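Local coordinates for protein peptidoglycan D,D-transpeptidase PbpA (Mycobacterium tuberculosis, PDB 3UN7) that probably cross-links peptidoglycan as a penicillin-binding D,D-transpeptidase of the mycobacterial cell wall and takes part in the control of cell length, at residues 25-29 and 30-34; 69-72 and 73-76; 241-245 and 246-250; 437-441 and 442-446; 220-224 and 225-229. All coordinates share one frame; numbering follows the deposited sequence.

Interaction 1: 25-29 and 30-34; sequences QITAG and GQLLA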
loop_
_atom_site.group_PDB
_atom_site.type_symbol
_atom_site.label_atom_id
_atom_site.label_comp_id
_atom_site.label_asym_id
_atom_site.label_seq_id
_atom_site.Cartn_x
_atom_site.Cartn_y
_atom_site.Cartn_z
ATOM N N GLN A 25 -12.565 -11.094 19.506
ATOM C CA GLN A 25 -11.480 -10.111 19.413
ATOM C C GLN A 25 -10.811 -10.100 18.046
ATOM O O GLN A 25 -10.721 -11.135 17.374
ATOM C CB GLN A 25 -10.380 -10.438 20.440
ATOM C CG GLN A 25 -10.865 -10.641 21.863
ATOM C CD GLN A 25 -9.800 -11.225 22.771
ATOM O OE1 GLN A 25 -8.877 -11.914 22.319
ATOM N NE2 GLN A 25 -9.925 -10.957 24.057
ATOM N N ILE A 26 -10.313 -8.930 17.654
ATOM C CA ILE A 26 -9.402 -8.818 16.501
ATOM C C ILE A 26 -8.023 -8.573 17.082
ATOM O O ILE A 26 -7.860 -7.659 17.882
ATOM C CB ILE A 26 -9.803 -7.659 15.573
ATOM C CG1 ILE A 26 -11.238 -7.866 15.056
ATOM C CG2 ILE A 26 -8.778 -7.501 14.420
ATOM C CD1 ILE A 26 -11.790 -6.691 14.216
ATOM N N THR A 27 -7.034 -9.395 16.710
ATOM C CA THR A 27 -5.739 -9.298 17.367
ATOM C C THR A 27 -4.603 -9.064 16.363
ATOM O O THR A 27 -4.758 -9.309 15.149
ATOM C CB THR A 27 -5.441 -10.564 18.205
ATOM O OG1 THR A 27 -5.225 -11.661 17.318
ATOM C CG2 THR A 27 -6.606 -10.900 19.133
ATOM N N ALA A 28 -3.475 -8.576 16.877
ATOM C CA ALA A 28 -2.220 -8.446 16.111
ATOM C C ALA A 28 -1.038 -8.622 17.057
ATOM O O ALA A 28 -0.994 -8.014 18.133
ATOM C CB ALA A 28 -2.141 -7.091 15.418
ATOM N N GLY A 29 -0.105 -9.481 16.682
ATOM C CA GLY A 29 1.060 -9.780 17.522
ATOM C C GLY A 29 0.716 -10.112 18.970
ATOM O O GLY A 29 1.483 -9.798 19.867
ATOM N N GLY A 30 -0.436 -10.739 19.202
ATOM C CA GLY A 30 -0.892 -11.052 20.570
ATOM C C GLY A 30 -1.521 -9.880 21.318
ATOM O O GLY A 30 -1.762 -9.956 22.531
ATOM N N GLN A 31 -1.757 -8.779 20.608
ATOM C CA GLN A 31 -2.335 -7.583 21.218
ATOM C C GLN A 31 -3.726 -7.351 20.672
ATOM O O GLN A 31 -3.992 -7.654 19.511
ATOM C CB GLN A 31 -1.446 -6.371 20.945
ATOM C CG GLN A 31 -0.010 -6.618 21.420
ATOM C CD GLN A 31 0.852 -5.385 21.406
ATOM O OE1 GLN A 31 1.901 -5.366 20.763
ATOM N NE2 GLN A 31 0.436 -4.353 22.143
ATOM N N LEU A 32 -4.601 -6.800 21.508
ATOM C CA LEU A 32 -5.980 -6.585 21.114
ATOM C C LEU A 32 -6.097 -5.322 20.285
ATOM O O LEU A 32 -5.571 -4.267 20.663
ATOM C CB LEU A 32 -6.903 -6.535 22.336
ATOM C CG LEU A 32 -6.783 -7.758 23.252
ATOM C CD1 LEU A 32 -7.684 -7.633 24.505
ATOM C CD2 LEU A 32 -7.095 -9.020 22.466
ATOM N N LEU A 33 -6.764 -5.445 19.140
ATOM C CA LEU A 33 -7.070 -4.296 18.311
ATOM C C LEU A 33 -8.514 -3.898 18.511
ATOM O O LEU A 33 -8.840 -2.727 18.404
ATOM C CB LEU A 33 -6.851 -4.622 16.826
ATOM C CG LEU A 33 -5.493 -5.181 16.369
ATOM C CD1 LEU A 33 -5.401 -5.067 14.845
ATOM C CD2 LEU A 33 -4.311 -4.468 17.048
ATOM N N ALA A 34 -9.381 -4.890 18.744
ATOM C CA ALA A 34 -10.799 -4.650 18.976
ATOM C C ALA A 34 -11.336 -5.718 19.919
ATOM O O ALA A 34 -10.989 -6.897 19.789
ATOM C CB ALA A 34 -11.612 -4.616 17.640
HETATM O O HOH W 1 -2.516 -11.991 17.438
HETATM O O HOH W 2 3.153 -7.710 19.832
#

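Interaction 2: 69-72 and 73-76; sequences TALE and RAED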
loop_
_atom_site.group_PDB
_atom_site.type_symbol
_atom_site.label_atom_id
_atom_site.label_comp_id
_atom_site.label_asym_id
_atom_site.label_seq_id
_atom_site.Cartn_x
_atom_site.Cartn_y
_atom_site.Cartn_z
ATOM N N THR A 69 -17.579 -2.028 9.372
ATOM C CA THR A 69 -16.681 -1.874 8.207
ATOM C C THR A 69 -15.432 -2.707 8.413
ATOM O O THR A 69 -15.256 -3.292 9.491
ATOM C CB THR A 69 -16.201 -0.419 8.010
ATOM O OG1 THR A 69 -15.595 0.049 9.228
ATOM C CG2 THR A 69 -17.356 0.493 7.615
ATOM N N ALA A 70 -14.569 -2.730 7.388
ATOM C CA ALA A 70 -13.295 -3.453 7.373
ATOM C C ALA A 70 -13.422 -4.871 7.972
ATOM O O ALA A 70 -14.353 -5.592 7.609
ATOM C CB ALA A 70 -12.186 -2.631 8.054
ATOM N N LEU A 71 -12.526 -5.266 8.882
ATOM C CA LEU A 71 -12.571 -6.651 9.417
ATOM C C LEU A 71 -13.753 -6.940 10.334
ATOM O O LEU A 71 -14.179 -8.087 10.432
ATOM C CB LEU A 71 -11.278 -7.029 10.131
ATOM C CG LEU A 71 -10.040 -7.294 9.285
ATOM C CD1 LEU A 71 -8.891 -7.703 10.218
ATOM C CD2 LEU A 71 -10.308 -8.372 8.212
ATOM N N GLU A 72 -14.283 -5.914 11.011
ATOM C CA GLU A 72 -15.528 -6.113 11.771
ATOM C C GLU A 72 -16.613 -6.633 10.818
ATOM O O GLU A 72 -17.412 -7.521 11.167
ATOM C CB GLU A 72 -16.006 -4.826 12.468
ATOM C CG GLU A 72 -15.068 -4.253 13.547
ATOM C CD GLU A 72 -15.176 -4.942 14.912
ATOM O OE1 GLU A 72 -15.497 -6.154 14.979
ATOM O OE2 GLU A 72 -14.935 -4.258 15.933
ATOM N N ARG A 73 -16.638 -6.089 9.605
ATOM C CA ARG A 73 -17.642 -6.502 8.624
ATOM C C ARG A 73 -17.265 -7.843 7.989
ATOM O O ARG A 73 -18.091 -8.766 7.924
ATOM C CB ARG A 73 -17.839 -5.428 7.547
ATOM C CG ARG A 73 -19.034 -5.710 6.618
ATOM C CD ARG A 73 -19.399 -4.485 5.771
ATOM N NE ARG A 73 -20.665 -4.654 5.034
ATOM C CZ ARG A 73 -21.884 -4.472 5.553
ATOM N NH1 ARG A 73 -22.052 -4.133 6.835
ATOM N NH2 ARG A 73 -22.958 -4.647 4.789
ATOM N N ALA A 74 -16.019 -7.939 7.520
ATOM C CA ALA A 74 -15.537 -9.112 6.784
ATOM C C ALA A 74 -15.548 -10.373 7.648
ATOM O O ALA A 74 -15.855 -11.469 7.164
ATOM C CB ALA A 74 -14.123 -8.849 6.229
ATOM N N GLU A 75 -15.239 -10.211 8.934
ATOM C CA GLU A 75 -15.179 -11.365 9.833
ATOM C C GLU A 75 -16.354 -11.381 10.798
ATOM O O GLU A 75 -16.322 -12.065 11.812
ATOM C CB GLU A 75 -13.835 -11.407 10.590
ATOM C CG GLU A 75 -12.609 -11.508 9.702
ATOM C CD GLU A 75 -12.494 -12.834 8.937
ATOM O OE1 GLU A 75 -11.657 -12.891 8.028
ATOM O OE2 GLU A 75 -13.219 -13.808 9.227
ATOM N N ASP A 76 -17.426 -10.674 10.442
ATOM C CA ASP A 76 -18.623 -10.627 11.282
ATOM C C ASP A 76 -19.144 -11.987 11.805
ATOM O O ASP A 76 -19.402 -12.103 13.007
ATOM C CB ASP A 76 -19.742 -9.849 10.593
ATOM C CG ASP A 76 -20.712 -9.218 11.583
ATOM O OD1 ASP A 76 -20.339 -8.980 12.749
ATOM O OD2 ASP A 76 -21.864 -8.968 11.185
#

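Interaction 3: 241-245 and 246-250; sequences PTVSL and REAFV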
loop_
_atom_site.group_PDB
_atom_site.type_symbol
_atom_site.label_atom_id
_atom_site.label_comp_id
_atom_site.label_asym_id
_atom_site.label_seq_id
_atom_site.Cartn_x
_atom_site.Cartn_y
_atom_site.Cartn_z
ATOM N N PRO A 241 25.632 13.507 -24.152
ATOM C CA PRO A 241 24.419 13.425 -24.993
ATOM C C PRO A 241 23.434 12.331 -24.554
ATOM O O PRO A 241 22.220 12.532 -24.612
ATOM C CB PRO A 241 24.976 13.106 -26.386
ATOM C CG PRO A 241 26.382 13.654 -26.364
ATOM C CD PRO A 241 26.869 13.447 -24.956
ATOM N N THR A 242 23.959 11.185 -24.122
ATOM C CA THR A 242 23.125 10.051 -23.705
ATOM C C THR A 242 23.582 9.499 -22.357
ATOM O O THR A 242 24.658 9.854 -21.877
ATOM C CB THR A 242 23.153 8.928 -24.758
ATOM O OG1 THR A 242 24.491 8.445 -24.897
ATOM C CG2 THR A 242 22.652 9.441 -26.124
ATOM N N VAL A 243 22.753 8.650 -21.739
ATOM C CA VAL A 243 23.144 7.912 -20.532
ATOM C C VAL A 243 22.639 6.477 -20.640
ATOM O O VAL A 243 21.696 6.202 -21.381
ATOM C CB VAL A 243 22.590 8.535 -19.215
ATOM C CG1 VAL A 243 23.310 9.864 -18.870
ATOM C CG2 VAL A 243 21.085 8.711 -19.285
ATOM N N SER A 244 23.274 5.575 -19.898
ATOM C CA SER A 244 22.835 4.190 -19.842
ATOM C C SER A 244 21.459 4.104 -19.186
ATOM O O SER A 244 21.110 4.940 -18.351
ATOM C CB SER A 244 23.839 3.349 -19.053
ATOM O OG SER A 244 23.784 3.661 -17.664
ATOM N N LEU A 245 20.686 3.090 -19.569
ATOM C CA LEU A 245 19.428 2.772 -18.901
ATOM C C LEU A 245 19.636 2.709 -17.381
ATOM O O LEU A 245 18.853 3.286 -16.641
ATOM C CB LEU A 245 18.851 1.451 -19.444
ATOM C CG LEU A 245 17.430 0.985 -19.088
ATOM C CD1 LEU A 245 16.892 0.052 -20.176
ATOM C CD2 LEU A 245 17.420 0.289 -17.757
ATOM N N ARG A 246 20.688 2.038 -16.915
ATOM C CA ARG A 246 20.957 1.979 -15.467
ATOM C C ARG A 246 21.089 3.377 -14.864
ATOM O O ARG A 246 20.500 3.670 -13.817
ATOM C CB ARG A 246 22.199 1.131 -15.133
ATOM C CG ARG A 246 22.593 1.164 -13.639
ATOM C CD ARG A 246 23.937 1.889 -13.374
ATOM N NE ARG A 246 24.084 2.415 -12.006
ATOM C CZ ARG A 246 23.929 1.699 -10.889
ATOM N NH1 ARG A 246 23.602 0.409 -10.939
ATOM N NH2 ARG A 246 24.088 2.280 -9.703
ATOM N N GLU A 247 21.882 4.226 -15.511
ATOM C CA GLU A 247 22.081 5.576 -15.021
ATOM C C GLU A 247 20.755 6.350 -14.973
ATOM O O GLU A 247 20.450 6.981 -13.962
ATOM C CB GLU A 247 23.129 6.310 -15.858
ATOM C CG GLU A 247 23.625 7.594 -15.218
ATOM C CD GLU A 247 24.882 8.146 -15.875
ATOM O OE1 GLU A 247 25.019 8.042 -17.116
ATOM O OE2 GLU A 247 25.732 8.690 -15.142
ATOM N N ALA A 248 19.970 6.277 -16.049
ATOM C CA ALA A 248 18.662 6.944 -16.107
ATOM C C ALA A 248 17.738 6.464 -14.986
ATOM O O ALA A 248 17.005 7.262 -14.388
ATOM C CB ALA A 248 17.996 6.721 -17.461
ATOM N N PHE A 249 17.771 5.166 -14.701
ATOM C CA PHE A 249 16.931 4.625 -13.632
ATOM C C PHE A 249 17.330 5.191 -12.272
ATOM O O PHE A 249 16.482 5.691 -11.536
ATOM C CB PHE A 249 16.986 3.090 -13.598
ATOM C CG PHE A 249 16.017 2.471 -12.632
ATOM C CD1 PHE A 249 14.766 2.054 -13.065
ATOM C CD2 PHE A 249 16.354 2.311 -11.282
ATOM C CE1 PHE A 249 13.870 1.475 -12.180
ATOM C CE2 PHE A 249 15.450 1.745 -10.380
ATOM C CZ PHE A 249 14.211 1.326 -10.836
ATOM N N VAL A 250 18.614 5.113 -11.928
ATOM C CA VAL A 250 19.023 5.556 -10.600
ATOM C C VAL A 250 18.845 7.065 -10.435
ATOM O O VAL A 250 18.450 7.533 -9.367
ATOM C CB VAL A 250 20.436 5.038 -10.164
ATOM C CG1 VAL A 250 20.561 3.548 -10.444
ATOM C CG2 VAL A 250 21.531 5.793 -10.839
#

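Interaction 4: 437-441 and 442-446; sequences RLSAT and GGALA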
loop_
_atom_site.group_PDB
_atom_site.type_symbol
_atom_site.label_atom_id
_atom_site.label_comp_id
_atom_site.label_asym_id
_atom_site.label_seq_id
_atom_site.Cartn_x
_atom_site.Cartn_y
_atom_site.Cartn_z
ATOM N N ARG A 437 10.818 20.228 -3.930
ATOM C CA ARG A 437 11.328 20.959 -5.106
ATOM C C ARG A 437 12.868 21.025 -5.181
ATOM O O ARG A 437 13.431 21.593 -6.127
ATOM C CB ARG A 437 10.717 22.365 -5.196
ATOM C CG ARG A 437 9.272 22.428 -5.717
ATOM C CD ARG A 437 8.638 23.753 -5.285
ATOM N NE ARG A 437 7.483 24.172 -6.087
ATOM C CZ ARG A 437 7.540 24.630 -7.341
ATOM N NH1 ARG A 437 6.424 24.998 -7.962
ATOM N NH2 ARG A 437 8.698 24.715 -7.989
ATOM N N LEU A 438 13.544 20.446 -4.188
ATOM C CA LEU A 438 15.008 20.535 -4.091
ATOM C C LEU A 438 15.733 19.190 -4.182
ATOM O O LEU A 438 16.833 19.115 -4.732
ATOM C CB LEU A 438 15.435 21.256 -2.805
ATOM C CG LEU A 438 15.352 22.791 -2.685
ATOM C CD1 LEU A 438 15.627 23.505 -3.999
ATOM C CD2 LEU A 438 14.006 23.203 -2.128
ATOM N N SER A 439 15.125 18.136 -3.640
ATOM C CA SER A 439 15.785 16.831 -3.549
ATOM C C SER A 439 16.006 16.216 -4.929
ATOM O O SER A 439 15.417 16.670 -5.907
ATOM C CB SER A 439 14.975 15.881 -2.662
ATOM O OG SER A 439 13.860 15.341 -3.355
ATOM N N ALA A 440 16.841 15.177 -5.004
ATOM C CA ALA A 440 17.146 14.505 -6.283
ATOM C C ALA A 440 15.927 14.054 -7.106
ATOM O O ALA A 440 15.916 14.224 -8.326
ATOM C CB ALA A 440 18.107 13.338 -6.063
ATOM N N THR A 441 14.903 13.495 -6.456
ATOM C CA THR A 441 13.681 13.083 -7.176
ATOM C C THR A 441 12.467 13.952 -6.875
ATOM O O THR A 441 11.501 13.987 -7.663
ATOM C CB THR A 441 13.268 11.630 -6.880
ATOM O OG1 THR A 441 13.044 11.475 -5.472
ATOM C CG2 THR A 441 14.335 10.642 -7.368
ATOM N N GLY A 442 12.506 14.633 -5.736
ATOM C CA GLY A 442 11.375 15.425 -5.295
ATOM C C GLY A 442 10.391 14.628 -4.458
ATOM O O GLY A 442 9.317 15.132 -4.117
ATOM N N GLY A 443 10.751 13.389 -4.125
ATOM C CA GLY A 443 9.897 12.529 -3.312
ATOM C C GLY A 443 10.506 12.235 -1.962
ATOM O O GLY A 443 10.070 11.327 -1.261
ATOM N N ALA A 444 11.492 13.036 -1.582
ATOM C CA ALA A 444 12.327 12.770 -0.407
ATOM C C ALA A 444 11.610 12.622 0.929
ATOM O O ALA A 444 12.059 11.854 1.763
ATOM C CB ALA A 444 13.437 13.807 -0.294
ATOM N N LEU A 445 10.531 13.375 1.148
ATOM C CA LEU A 445 9.762 13.293 2.399
ATOM C C LEU A 445 9.212 11.887 2.671
ATOM O O LEU A 445 9.075 11.480 3.826
ATOM C CB LEU A 445 8.592 14.282 2.360
ATOM C CG LEU A 445 8.321 15.176 3.570
ATOM C CD1 LEU A 445 9.605 15.782 4.125
ATOM C CD2 LEU A 445 7.328 16.274 3.206
ATOM N N ALA A 446 8.894 11.163 1.598
ATOM C CA ALA A 446 8.355 9.804 1.683
ATOM C C ALA A 446 9.415 8.795 2.110
ATOM O O ALA A 446 9.098 7.808 2.768
ATOM C CB ALA A 446 7.726 9.402 0.352
#

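Interaction 5: 220-224 and 225-229; sequences IPLPG and STAQL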
loop_
_atom_site.group_PDB
_atom_site.type_symbol
_atom_site.label_atom_id
_atom_site.label_comp_id
_atom_site.label_asym_id
_atom_site.label_seq_id
_atom_site.Cartn_x
_atom_site.Cartn_y
_atom_site.Cartn_z
ATOM N N ILE A 220 11.744 16.608 -23.883
ATOM C CA ILE A 220 11.436 15.685 -24.968
ATOM C C ILE A 220 10.017 15.984 -25.475
ATOM O O ILE A 220 9.069 16.017 -24.676
ATOM C CB ILE A 220 11.589 14.197 -24.506
ATOM C CG1 ILE A 220 11.545 13.226 -25.690
ATOM C CG2 ILE A 220 10.546 13.807 -23.440
ATOM C CD1 ILE A 220 11.923 11.787 -25.302
ATOM N N PRO A 221 9.863 16.232 -26.797
ATOM C CA PRO A 221 8.514 16.447 -27.314
ATOM C C PRO A 221 7.710 15.155 -27.227
ATOM O O PRO A 221 8.271 14.067 -27.375
ATOM C CB PRO A 221 8.749 16.835 -28.783
ATOM C CG PRO A 221 10.082 16.274 -29.130
ATOM C CD PRO A 221 10.885 16.323 -27.858
ATOM N N LEU A 222 6.416 15.267 -26.951
ATOM C CA LEU A 222 5.541 14.104 -27.016
ATOM C C LEU A 222 4.999 13.986 -28.435
ATOM O O LEU A 222 4.531 14.983 -28.986
ATOM C CB LEU A 222 4.398 14.224 -26.005
ATOM C CG LEU A 222 4.750 14.042 -24.533
ATOM C CD1 LEU A 222 3.526 14.334 -23.668
ATOM C CD2 LEU A 222 5.266 12.628 -24.279
ATOM N N PRO A 223 5.050 12.771 -29.025
ATOM C CA PRO A 223 4.686 12.620 -30.445
ATOM C C PRO A 223 3.210 12.894 -30.674
ATOM O O PRO A 223 2.385 12.549 -29.838
ATOM C CB PRO A 223 4.988 11.148 -30.758
ATOM C CG PRO A 223 5.618 10.570 -29.523
ATOM C CD PRO A 223 5.386 11.487 -28.384
ATOM N N GLY A 224 2.892 13.525 -31.797
ATOM C CA GLY A 224 1.504 13.808 -32.147
ATOM C C GLY A 224 0.785 14.722 -31.172
ATOM O O GLY A 224 -0.437 14.643 -31.045
ATOM N N SER A 225 1.543 15.565 -30.464
ATOM C CA SER A 225 0.969 16.641 -29.641
ATOM C C SER A 225 1.960 17.794 -29.422
ATOM O O SER A 225 3.156 17.667 -29.709
ATOM C CB SER A 225 0.404 16.111 -28.307
ATOM O OG SER A 225 1.244 16.397 -27.207
ATOM N N THR A 226 1.440 18.922 -28.943
ATOM C CA THR A 226 2.235 20.122 -28.681
ATOM C C THR A 226 2.940 20.044 -27.317
ATOM O O THR A 226 3.884 20.784 -27.055
ATOM C CB THR A 226 1.339 21.379 -28.757
ATOM O OG1 THR A 226 0.598 21.350 -29.983
ATOM C CG2 THR A 226 2.164 22.664 -28.728
ATOM N N ALA A 227 2.474 19.135 -26.466
ATOM C CA ALA A 227 3.029 18.942 -25.126
ATOM C C ALA A 227 4.460 18.402 -25.139
ATOM O O ALA A 227 4.850 17.626 -26.021
ATOM C CB ALA A 227 2.130 18.022 -24.315
ATOM N N GLN A 228 5.242 18.831 -24.158
ATOM C CA GLN A 228 6.537 18.221 -23.922
ATOM C C GLN A 228 6.707 17.830 -22.460
ATOM O O GLN A 228 6.099 18.422 -21.558
ATOM C CB GLN A 228 7.677 19.115 -24.395
ATOM C CG GLN A 228 7.673 20.532 -23.850
ATOM C CD GLN A 228 8.802 21.360 -24.430
ATOM O OE1 GLN A 228 9.238 21.132 -25.565
ATOM N NE2 GLN A 228 9.286 22.331 -23.655
ATOM N N LEU A 229 7.520 16.809 -22.235
ATOM C CA LEU A 229 7.823 16.387 -20.895
ATOM C C LEU A 229 9.252 16.792 -20.598
ATOM O O LEU A 229 10.109 16.770 -21.486
ATOM C CB LEU A 229 7.605 14.882 -20.744
ATOM C CG LEU A 229 6.254 14.387 -20.192
ATOM C CD1 LEU A 229 5.075 15.342 -20.450
ATOM C CD2 LEU A 229 5.923 12.984 -20.704
#

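Interaction 1: 25-29 and 30-34
Leu33 and Ala34 both face Ile26, and the additional residue makes a classic beta bulge in the hairpin of strands 26-28 and 31-38. Ile26 O takes two donors: Leu33 N at 2.8 Å, nearly along the C=O axis, and Ala34 N at 3.3 Å, in the carbonyl plane on a lone pair. In return, Ile26 N donates to Ala34 O at 3.0 Å. At the other end Ala28 and Gln31 form an antiparallel hydrogen-bonded pair that closes a type I' turn, with Gly29 and Gly30 at the positive phi values that favour glycine. With CG beside its backbone N (chi1 -54°), Leu33 brings both methyls onto Ala28 CB, CD2 at 3.8 Å, while Ile26 CD1 rests against Ala34 CB. Leu32, on the same face as Thr27, points CD2 at the Gln25 amide, 3.4 Å from OE1, and touches Thr27 CG2 at 3.9 Å. Farther out, Gln25 OE1 accepts from Asn104 ND2 and Thr27 OG1 bonds Asp106 OD1, tying the hairpin to strand 104-107 of the mixed sheet; Leu33 packs on Tyr55 and Val58 of helix 52-59. The hairpin itself lies in the dimerisation-domain family region. Two waters complete the turn: one donates to both Gly29 O and Gln31 OE1, the other donates to Thr27 OG1 and accepts from Gly30 N at 3.0 Å.

Interaction 2: 69-72 and 73-76
Leu71 and Glu75 each set CG beside the backbone N (chi1 -73° and -60°), and one helical turn apart their side chains lie alongside each other, pointing the same way, with Leu71 CD2 4.2 Å from Glu75 CG. They belong to the short helix 70-74 and its exit. Backbone bonds run from Ala74 N to Ala70 O at 2.9 Å and from Glu75 N to Leu71 O at 2.8 Å. At the start, Arg73 N approaches Thr69 O from well above the carbonyl plane, and its second bond, to Ala70 O, is weak. Glu75 leaves helical geometry and occupies the N-cap position of helix 76-79, making it the joint between two short helices. Ala74 CB adds a methyl contact to Leu71 CD2 at 4.3 Å. Beyond the segment, Leu71 and Glu75 pack on Val339 of the mixed sheet and on Pro286, which belongs to the transpeptidase domain. Glu72 bends at chi2 (-81°) and ends in salt bridges to Arg47 and Arg23. Arg23 also serves Asp76: its NE pairs with Glu72 OE1 and its NH1 with Asp76 OD1, two carboxylate oxygens 6.0 Å apart.

Interaction 3: 241-245 and 246-250
Strand 242-244 runs into helix 246-250 at nearly a right angle (87°), and the bend falls at Ser244, the N-cap residue, whose hydroxyl caps the amide of Glu247. Ser244 OG sits between its own backbone N and carbonyl carbon (chi1 71°), from where it accepts from Glu247 N at 2.9 Å. The carbonyl of the same serine starts the helical ladder, with Ala248 N donating to Ser244 O at 2.9 Å in an almost straight bond (171°); Phe249 N then donates to Leu245 O. Just before the cap, Val243 CG2 meets Ala248 CB at 4.1 Å, the apolar pairing of a hydrophobic staple across the helix start. Its other methyl, CG1, lies 3.1 Å from Glu247 OE1, where the extended glutamate crosses the valine at about a right angle. Along the helix, Val250 CG1 lies above one face of the Arg246 guanidinium, toward its rim. Leu245 and Phe249 pack on Thr200 of helix 196-205, and Phe249 also on Met374 of helix 364-379; its side chain is about 9 Å from that of Ser193, the probable acylated serine. Backbone bonds pair the strand with strand 213-215. Hydroxyl cap and apolar staple would together favour the sharp bend between strand and helix, and the Glu247 carboxylate, close to the helix's N-terminal end, would probably be favoured by its dipole.

Interaction 4: 437-441 and 442-446
Ser439 folds its hydroxyl back toward Gly442, and this is the tight half of the loop. Lying between its own backbone N and carbonyl carbon (chi1 78°), Ser439 OG points at Gly442 N and accepts from it at 2.8 Å, though through a bent N-H (135°). Ala444 CB closes over the same side chain, 3.4 Å from OG and 3.5 Å from Ser439 CB. Gly442 has a positive phi (89°), at which a CB would collide with Thr441 O, so this turn calls for glycine. Thr441 adds an ST turn: its OG1 accepts from Gly443 N at 3.3 Å, on a straighter line. The outer side is looser. Arg437, Leu438 and Ala440 are exposed, the first two turned away from the second half of the loop, and Asp436 OD2 accepts from both Leu438 N and Ser439 N. Inward, Thr441 OG1 is hydrogen-bonded to Thr396 OG1 and its side chain touches Ser252. These belong to the KTG and SxN motifs of penicillin-binding proteins, and Thr441 is about 6 Å, side chain to side chain, from Ser193, the probable nucleophile. The loop, which joins strand 425-431 to helix 446-458, thus borders the active-site cleft, consistent with the beta5-alpha11 loop implicated in the active-site dynamics of the acylated enzyme.

Interaction 5: 220-224 and 225-229
Ile220 N donates to Leu229 O at 2.9 Å, the shortest bond of a small beta hairpin formed by strands 219-221 and 228-230. Leu229 N returns a bond to Ile220 O at 3.0 Å, and Leu222 N reaches Ala227 O at 3.0 Å beyond the non-hydrogen-bonded pair of Pro221 and Gln228. The connection opens with a type II turn from Leu222 to Ser225 in which Pro223 and Gly224 fill the middle positions; the positive phi of Gly224 suits glycine there, and the closing bond, Ser225 N to Leu222 O, is weak. Just past the first strand, Leu222 makes most of the apolar contact. With CG beside its backbone N (chi1 -73°) it leans across to Leu229, the two CD2 methyls meeting at 3.7 Å and the two CD1 methyls at the same separation, while Leu222 CD1 also touches Ala227 CB at 4.0 Å. Ile220 CG2 joins from the strand start, packing on Leu229 CB. Both leucines rest on Met305 of helix 300-306, and Ile220 and Leu229 on Val258 of helix 254-264, whereas Pro221, Pro223 and Gln228 are exposed. Past the turn the chain is steadied by an ST turn, in which Ser225 OG accepts from Ala227 N at 3.1 Å.

Overall arrangement
From the N terminus the contacts come in the order interaction 1, 2, 5, 3 and 4, each local to one continuous stretch; only the hairpins of interactions 1 and 5 and the turn of interaction 4 close a loop, and none nests within or crosses another. Interactions 1 and 2 touch directly: Ile26 and Ala34 of the hairpin meet Leu71 and Glu72 of helix 70-74, joining sheet and helix in the dimerisation region. The other three lie across the chain's centre, in the transpeptidase domain. Interaction 5 closes a peripheral hairpin, and the chain then passes to strand 242-244, which interaction 3 turns into helix 245-251. Interaction 4 shapes the last loop before helix 446-458, and its nearest atoms come within about 6 Å of interaction 3.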